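Local atomic coordinates of ABC transporter substrate-binding protein (Streptococcus pneumoniae, PDB entry 4OHN), a protein that probably captures histidine, or a related amino acid, outside the cell and delivers it to an ABC uptake transporter. Residues Gly23-Phe28 with Tyr158-Glu163; Ala50-Tyr55 with Lys221-Ala226; Pro143-Asn148 with Phe199-Glu204. All coordinates share one frame; numbering follows the deposited sequence.

Contact 1 of 3, residues Gly23-Phe28 with Tyr158-Glu163; sequences GFDSTF and YQTFNE. With HIS (histidine), chain B.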
# COMPACT_ATOMS: atom_id res chain seq x y z
N GLY A 23 -1.21 12.04 -0.59
CA GLY A 23 -2.40 11.28 -0.91
C GLY A 23 -2.29 9.83 -0.46
O GLY A 23 -1.23 9.23 -0.46
N PHE A 24 -3.44 9.28 -0.09
CA PHE A 24 -3.54 7.93 0.47
C PHE A 24 -4.95 7.39 0.35
O PHE A 24 -5.91 8.12 0.36
CB PHE A 24 -3.04 7.88 1.93
CG PHE A 24 -3.95 8.56 2.93
CD1 PHE A 24 -4.19 9.93 2.88
CD2 PHE A 24 -4.56 7.82 3.92
CE1 PHE A 24 -5.05 10.53 3.80
CE2 PHE A 24 -5.42 8.43 4.83
CZ PHE A 24 -5.66 9.76 4.76
N ASP A 25 -5.03 6.07 0.24
CA ASP A 25 -6.28 5.31 0.36
C ASP A 25 -6.54 5.19 1.87
O ASP A 25 -5.81 4.50 2.57
CB ASP A 25 -6.04 3.93 -0.28
CG ASP A 25 -7.14 2.89 -0.02
OD1 ASP A 25 -8.12 3.14 0.75
OD2 ASP A 25 -6.98 1.77 -0.57
N SER A 26 -7.57 5.87 2.36
CA SER A 26 -7.82 5.94 3.79
C SER A 26 -8.46 4.70 4.39
O SER A 26 -8.88 4.73 5.54
CB SER A 26 -8.64 7.18 4.14
OG SER A 26 -9.91 7.05 3.56
N THR A 27 -8.50 3.61 3.63
CA THR A 27 -8.82 2.31 4.20
C THR A 27 -7.61 1.39 4.33
O THR A 27 -7.76 0.29 4.84
CB THR A 27 -9.88 1.55 3.37
OG1 THR A 27 -9.36 1.14 2.09
CG2 THR A 27 -11.12 2.36 3.16
N PHE A 28 -6.43 1.81 3.87
CA PHE A 28 -5.33 0.84 3.73
C PHE A 28 -4.55 0.63 5.04
O PHE A 28 -3.49 1.22 5.27
CB PHE A 28 -4.42 1.21 2.57
CG PHE A 28 -3.52 0.07 2.14
CD1 PHE A 28 -4.02 -0.97 1.40
CD2 PHE A 28 -2.20 0.03 2.51
CE1 PHE A 28 -3.23 -2.04 1.03
CE2 PHE A 28 -1.39 -1.04 2.13
CZ PHE A 28 -1.92 -2.08 1.39
N TYR A 158 -12.77 -3.91 -7.02
CA TYR A 158 -13.26 -3.11 -5.90
C TYR A 158 -12.38 -1.88 -5.71
O TYR A 158 -11.14 -1.94 -5.88
CB TYR A 158 -13.18 -3.94 -4.61
CG TYR A 158 -14.04 -5.18 -4.68
CD1 TYR A 158 -15.39 -5.13 -4.33
CD2 TYR A 158 -13.54 -6.37 -5.15
CE1 TYR A 158 -16.19 -6.23 -4.43
CE2 TYR A 158 -14.34 -7.49 -5.23
CZ TYR A 158 -15.66 -7.40 -4.87
OH TYR A 158 -16.44 -8.53 -4.99
N GLN A 159 -12.99 -0.77 -5.35
CA GLN A 159 -12.22 0.43 -5.05
C GLN A 159 -11.33 0.24 -3.82
O GLN A 159 -10.18 0.69 -3.81
CB GLN A 159 -13.13 1.64 -4.83
CG GLN A 159 -12.37 2.96 -4.90
CD GLN A 159 -13.15 4.16 -4.39
OE1 GLN A 159 -12.92 5.28 -4.83
NE2 GLN A 159 -14.06 3.94 -3.45
N THR A 160 -11.86 -0.43 -2.81
CA THR A 160 -11.18 -0.65 -1.52
C THR A 160 -11.15 -2.12 -1.17
O THR A 160 -12.05 -2.91 -1.51
CB THR A 160 -11.88 0.07 -0.34
OG1 THR A 160 -13.13 -0.55 -0.03
CG2 THR A 160 -12.05 1.55 -0.66
N PHE A 161 -10.12 -2.52 -0.42
CA PHE A 161 -10.07 -3.87 0.10
C PHE A 161 -11.18 -4.16 1.12
O PHE A 161 -11.60 -5.32 1.24
CB PHE A 161 -8.68 -4.15 0.67
CG PHE A 161 -7.64 -4.44 -0.38
CD1 PHE A 161 -7.80 -5.51 -1.25
CD2 PHE A 161 -6.51 -3.66 -0.48
CE1 PHE A 161 -6.83 -5.79 -2.19
CE2 PHE A 161 -5.55 -3.94 -1.42
CZ PHE A 161 -5.71 -5.00 -2.28
N ASN A 162 -11.64 -3.15 1.84
CA ASN A 162 -12.67 -3.41 2.85
C ASN A 162 -13.93 -3.96 2.22
O ASN A 162 -14.54 -4.91 2.73
CB ASN A 162 -12.97 -2.15 3.63
CG ASN A 162 -11.77 -1.62 4.31
OD1 ASN A 162 -10.78 -1.32 3.66
ND2 ASN A 162 -11.82 -1.51 5.62
N GLU A 163 -14.33 -3.39 1.10
CA GLU A 163 -15.49 -3.91 0.39
C GLU A 163 -15.24 -5.30 -0.13
O GLU A 163 -16.10 -6.17 -0.05
CB GLU A 163 -15.89 -2.98 -0.76
CG GLU A 163 -17.17 -3.43 -1.42
CD GLU A 163 -17.46 -2.76 -2.74
OE1 GLU A 163 -16.70 -1.86 -3.17
OE2 GLU A 163 -18.50 -3.11 -3.34
N HIS B . 0.33 -2.01 -2.36
CA HIS B . -0.80 -1.87 -3.31
C HIS B . -0.54 -0.74 -4.28
O HIS B . 0.50 -0.05 -4.16
CB HIS B . -2.16 -1.75 -2.60
CG HIS B . -2.51 -0.43 -1.98
ND1 HIS B . -3.81 0.04 -1.99
CD2 HIS B . -1.79 0.47 -1.26
CE1 HIS B . -3.86 1.19 -1.33
NE2 HIS B . -2.65 1.46 -0.87
OXT HIS B . -1.39 -0.55 -5.18
O HOH W 1 -8.09 -0.64 0.48
O HOH W 2 -9.77 0.22 6.86
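Thr27 and Thr160 both turn OG1 between the backbone N and the carbonyl carbon (chi1 69° and 70°), and their side chains cross at about a right angle, Thr27 OG1 lying 3.7 Å from Thr160 CB. The Asp25-Phe28 turn and the start of helix 161-169 face each other across the ligand cleft of this two-lobed binding protein. A single water bridges them: it donates to Asp25 OD2 and to Thr27 OG1 (2.7 Å), and accepts from Phe161 N. Asp25 OD1 is gripped by two donors arriving from the same face of the carboxylate, Thr27 OG1 at 2.7 Å and Thr27 N at 2.9 Å, the latter bond forming an Asx turn; Gln130 reaches OD2. Thr160 OG1, at the N-cap, accepts from Glu163 N at 3.3 Å. Phe28 carries the imidazole of the bound histidine over one face, with ligand CD2 3.5 Å above the ring centre, while Phe161 CE2 lies at the Phe28 edge, 3.9 Å from Phe28 CE1. Asp25 OD2 is 3.3 Å from ligand CE1, so a carboxylate fixed by these bonds would probably favour a positively polarised imidazole, and the bridging water makes the lobe closure partly polar.

Contact 2 of 3, residues Ala50-Tyr55 with Lys221-Ala226; sequences AVFEKY and KKINEA
This is a helix-to-helix contact within one lobe of the binding protein, where residues 51-55, in the C-terminal part of helix 43-53 and its continuation, lie on helix 217-232. The backbones come close at Val51 and Ala226, whose CA atoms are 5.4 Å apart, a spacing that the small alanine permits. Val51 points at the facing helix and spreads both methyls over Ala226 CB: CG1 at 3.8 Å, CG2 at 4.0 Å. The same Val51 CG1 sits above the centre of the Phe52 ring, and Phe52 in turn extends its CZ to within 4.1 Å of Ile223 CG1; beyond them, Leu80 of the sheet touches both Phe52 and Ile223. Tyr55 supplies the polar link. With CG anti to its carbonyl carbon (chi1 -54°), the ring swings toward helix 217-232 and Tyr55 OH donates to Lys222 O at 2.6 Å. The C=O...O angle is 119° and the donor is tilted 18° from the carbonyl plane, an approach that leaves room for the helical bond from Ala226 N to Lys222 O at 3.1 Å. The Trp11 ring meets Tyr55 edge-to-face, and Lys54 reaches past Ala226 to a salt bridge with Asp233. One carbonyl thus serves both the helix and its neighbour, so the phenol adds a directional bond to packing that is otherwise apolar.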
# COMPACT_ATOMS: atom_id res chain seq x y z
N ALA A 50 7.21 12.06 10.83
CA ALA A 50 8.57 12.12 11.36
C ALA A 50 9.57 12.59 10.30
O ALA A 50 10.50 13.33 10.60
CB ALA A 50 8.98 10.76 11.91
N VAL A 51 9.39 12.17 9.06
CA VAL A 51 10.25 12.64 7.97
C VAL A 51 10.14 14.15 7.81
O VAL A 51 11.14 14.87 7.78
CB VAL A 51 9.91 11.93 6.64
CG1 VAL A 51 10.41 12.72 5.41
CG2 VAL A 51 10.46 10.50 6.66
N PHE A 52 8.91 14.65 7.70
CA PHE A 52 8.74 16.06 7.42
C PHE A 52 9.01 16.95 8.63
O PHE A 52 9.39 18.10 8.47
CB PHE A 52 7.42 16.29 6.68
CG PHE A 52 7.52 15.82 5.26
CD1 PHE A 52 8.36 16.48 4.37
CD2 PHE A 52 6.87 14.69 4.84
CE1 PHE A 52 8.51 16.03 3.06
CE2 PHE A 52 7.03 14.22 3.57
CZ PHE A 52 7.85 14.87 2.67
N GLU A 53 8.91 16.38 9.83
CA GLU A 53 9.34 17.06 11.05
C GLU A 53 10.81 17.48 10.97
O GLU A 53 11.18 18.51 11.54
CB GLU A 53 9.15 16.13 12.26
CG GLU A 53 9.36 16.74 13.63
CD GLU A 53 10.82 16.82 14.11
OE1 GLU A 53 11.74 16.12 13.62
OE2 GLU A 53 11.04 17.61 15.05
N LYS A 54 11.64 16.69 10.31
CA LYS A 54 13.06 17.02 10.19
C LYS A 54 13.27 18.35 9.46
O LYS A 54 14.33 18.96 9.60
CB LYS A 54 13.85 15.92 9.44
CG LYS A 54 13.90 14.52 10.08
CD LYS A 54 14.76 14.45 11.34
CE LYS A 54 14.79 13.03 11.91
NZ LYS A 54 15.71 12.90 13.07
N TYR A 55 12.28 18.79 8.69
CA TYR A 55 12.38 20.00 7.87
C TYR A 55 11.40 21.09 8.30
O TYR A 55 11.26 22.11 7.63
CB TYR A 55 12.13 19.64 6.38
CG TYR A 55 13.04 18.54 5.91
CD1 TYR A 55 14.39 18.78 5.74
CD2 TYR A 55 12.57 17.26 5.67
CE1 TYR A 55 15.26 17.77 5.34
CE2 TYR A 55 13.41 16.24 5.28
CZ TYR A 55 14.76 16.50 5.11
OH TYR A 55 15.65 15.53 4.72
N LYS A 221 15.29 13.12 -2.49
CA LYS A 221 16.52 13.10 -1.71
C LYS A 221 16.26 13.44 -0.25
O LYS A 221 16.81 12.81 0.65
CB LYS A 221 17.54 14.10 -2.26
CG LYS A 221 18.05 13.74 -3.61
CD LYS A 221 19.15 14.69 -4.06
CE LYS A 221 19.61 14.38 -5.46
NZ LYS A 221 18.65 14.91 -6.47
N LYS A 222 15.42 14.44 -0.01
CA LYS A 222 15.11 14.83 1.36
C LYS A 222 14.37 13.73 2.13
O LYS A 222 14.59 13.56 3.34
CB LYS A 222 14.33 16.15 1.39
CG LYS A 222 15.14 17.31 0.86
CD LYS A 222 16.48 17.48 1.59
CE LYS A 222 17.18 18.77 1.22
NZ LYS A 222 18.59 18.75 1.71
N ILE A 223 13.50 12.99 1.46
CA ILE A 223 12.85 11.86 2.11
C ILE A 223 13.92 10.82 2.44
O ILE A 223 13.98 10.31 3.57
CB ILE A 223 11.75 11.27 1.21
CG1 ILE A 223 10.62 12.27 1.03
CG2 ILE A 223 11.26 9.94 1.77
CD1 ILE A 223 9.67 11.91 -0.09
N ASN A 224 14.79 10.49 1.49
CA ASN A 224 15.82 9.48 1.74
C ASN A 224 16.77 9.88 2.87
O ASN A 224 17.14 9.04 3.71
CB ASN A 224 16.60 9.22 0.46
CG ASN A 224 15.80 8.49 -0.60
OD1 ASN A 224 14.82 7.79 -0.29
ND2 ASN A 224 16.19 8.64 -1.86
N GLU A 225 17.19 11.14 2.89
CA GLU A 225 18.07 11.61 3.96
C GLU A 225 17.39 11.50 5.31
O GLU A 225 18.04 11.14 6.31
CB GLU A 225 18.49 13.05 3.71
CG GLU A 225 19.43 13.21 2.52
CD GLU A 225 19.61 14.62 2.07
OE1 GLU A 225 19.14 15.57 2.72
OE2 GLU A 225 20.28 14.79 1.02
N ALA A 226 16.10 11.83 5.38
CA ALA A 226 15.38 11.69 6.63
C ALA A 226 15.28 10.22 7.05
O ALA A 226 15.40 9.92 8.25
CB ALA A 226 14.01 12.29 6.50

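Contact 3 of 3, residues Pro143-Asn148 with Phe199-Glu204; sequences PEILKN and FTVGLE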
# COMPACT_ATOMS: atom_id res chain seq x y z
N PRO A 143 -0.20 -14.16 -16.04
CA PRO A 143 -1.48 -14.88 -16.09
C PRO A 143 -1.41 -16.35 -15.70
O PRO A 143 -2.45 -16.90 -15.37
CB PRO A 143 -1.92 -14.71 -17.55
CG PRO A 143 -0.70 -14.37 -18.30
CD PRO A 143 0.17 -13.59 -17.35
N GLU A 144 -0.23 -16.96 -15.73
CA GLU A 144 -0.11 -18.36 -15.35
C GLU A 144 -0.39 -18.61 -13.87
O GLU A 144 -0.72 -19.74 -13.49
CB GLU A 144 1.29 -18.89 -15.70
CG GLU A 144 2.44 -18.35 -14.83
CD GLU A 144 2.93 -16.95 -15.21
OE1 GLU A 144 2.38 -16.32 -16.14
OE2 GLU A 144 3.89 -16.48 -14.56
N ILE A 145 -0.19 -17.60 -13.03
CA ILE A 145 -0.39 -17.76 -11.60
C ILE A 145 -1.85 -17.93 -11.17
O ILE A 145 -2.19 -18.87 -10.49
CB ILE A 145 0.20 -16.53 -10.89
CG1 ILE A 145 1.71 -16.39 -11.12
CG2 ILE A 145 -0.08 -16.56 -9.39
CD1 ILE A 145 2.55 -17.52 -10.59
N LEU A 146 -2.71 -17.02 -11.61
CA LEU A 146 -4.13 -17.11 -11.30
C LEU A 146 -5.02 -16.83 -12.49
O LEU A 146 -6.07 -17.42 -12.60
CB LEU A 146 -4.52 -16.15 -10.18
CG LEU A 146 -4.22 -16.63 -8.78
CD1 LEU A 146 -4.25 -15.45 -7.82
CD2 LEU A 146 -5.20 -17.70 -8.35
N LYS A 147 -4.81 -15.88 -13.33
CA LYS A 147 -5.76 -15.46 -14.31
C LYS A 147 -6.20 -16.59 -15.21
O LYS A 147 -7.35 -16.69 -15.51
CB LYS A 147 -5.16 -14.33 -15.15
CG LYS A 147 -6.11 -13.76 -16.19
CD LYS A 147 -5.56 -12.56 -16.92
CE LYS A 147 -6.55 -12.09 -17.98
NZ LYS A 147 -6.04 -10.98 -18.80
N ASN A 148 -5.39 -17.39 -15.61
CA ASN A 148 -5.67 -18.48 -16.53
C ASN A 148 -6.61 -19.52 -15.94
O ASN A 148 -7.32 -20.17 -16.67
CB ASN A 148 -4.41 -19.12 -17.10
CG ASN A 148 -3.74 -18.25 -18.12
OD1 ASN A 148 -4.31 -17.29 -18.57
ND2 ASN A 148 -2.53 -18.57 -18.47
N PHE A 199 -2.10 -16.83 2.18
CA PHE A 199 -0.94 -17.52 1.63
C PHE A 199 -0.44 -16.89 0.35
O PHE A 199 -1.20 -16.38 -0.46
CB PHE A 199 -1.26 -19.02 1.40
CG PHE A 199 -2.48 -19.26 0.56
CD1 PHE A 199 -3.75 -19.27 1.13
CD2 PHE A 199 -2.36 -19.49 -0.81
CE1 PHE A 199 -4.88 -19.47 0.36
CE2 PHE A 199 -3.50 -19.69 -1.57
CZ PHE A 199 -4.74 -19.69 -0.99
N THR A 200 0.87 -16.94 0.15
CA THR A 200 1.46 -16.45 -1.09
C THR A 200 1.20 -17.46 -2.21
O THR A 200 0.93 -18.62 -1.98
CB THR A 200 2.95 -16.11 -0.92
OG1 THR A 200 3.62 -17.26 -0.42
CG2 THR A 200 3.17 -14.91 0.03
N VAL A 201 1.30 -16.97 -3.44
CA VAL A 201 0.97 -17.75 -4.63
C VAL A 201 2.04 -17.62 -5.71
O VAL A 201 1.80 -17.87 -6.89
CB VAL A 201 -0.41 -17.35 -5.19
CG1 VAL A 201 -1.53 -17.77 -4.21
CG2 VAL A 201 -0.48 -15.88 -5.51
N GLY A 202 3.24 -17.26 -5.30
CA GLY A 202 4.38 -17.29 -6.20
C GLY A 202 4.63 -16.01 -6.96
O GLY A 202 5.42 -16.02 -7.91
N LEU A 203 3.98 -14.92 -6.58
CA LEU A 203 4.32 -13.61 -7.15
C LEU A 203 5.61 -13.15 -6.51
O LEU A 203 5.97 -13.59 -5.42
CB LEU A 203 3.19 -12.62 -6.91
CG LEU A 203 1.89 -13.01 -7.60
CD1 LEU A 203 0.75 -12.17 -7.12
CD2 LEU A 203 2.03 -12.93 -9.13
N GLU A 204 6.37 -12.32 -7.21
CA GLU A 204 7.61 -11.86 -6.61
C GLU A 204 7.33 -10.85 -5.52
O GLU A 204 6.34 -10.11 -5.57
CB GLU A 204 8.60 -11.31 -7.64
CG GLU A 204 10.02 -11.16 -7.09
CD GLU A 204 10.50 -12.42 -6.37
OE1 GLU A 204 10.54 -13.49 -7.01
OE2 GLU A 204 10.80 -12.34 -5.16
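Ile145 lies across Val201 and Leu203, its side chain running obliquely to both, and directs a different branch at each. The fold is the two-lobed one of family 3 solute-binding proteins, and the contact joins the loop after helix 134-141 to the chain leaving strand 196-200, which goes on to strand 206-212. With CG2 anti to the backbone N and CG1 beside it (chi1 -62°), Ile145 sends CG2 to Val201 CG2, 4.0 Å away, and CG1 to Leu203 CD2, also at 4.0 Å. Ile145 thus spans two apolar groups from the residues flanking Gly202. That glycine has a positive phi (90°), a conformation in which a CB would press on the preceding carbonyl oxygen; Ile145 CD1 lies 4.2 Å from Gly202 O. Leu146 adds a weaker touch, Leu146 CD1 standing 4.4 Å from Val201 CG2, and also touches Phe139, Ala119 and Met122. Val201 continues the apolar patch to Ala119 and to Leu108 of strand 102-111, while Leu203 also rests on Asp138 of helix 134-141 and on Gln106. The contact is small, burying 177 Å² in all, and lies near the surface. Its shortest approach is between a methyl and a carbonyl oxygen, Ile145 CG2 to Val201 O, at 3.4 Å.

How the contacts relate
Contact 1 is the one of the three that contributes residues to the histidine pocket, supplying Asp25 and Phe28 and bridging the two lobes beside the ligand. Contacts 2 and 3 belong to different lobes, on opposite sides of the chain's centre, with centres about 36 Å apart and nearest atoms about 20 Å apart. From contact 1 the centres are about 26 Å to contact 2 and about 22 Å to contact 3, and its nearest atoms stay about 9 Å and 11 Å from theirs. Contact 3 is nested in the loop that contact 2 closes, whereas the segments of contact 1 alternate with those of both. The Leu203 side chain lies about 11 Å from the ligand.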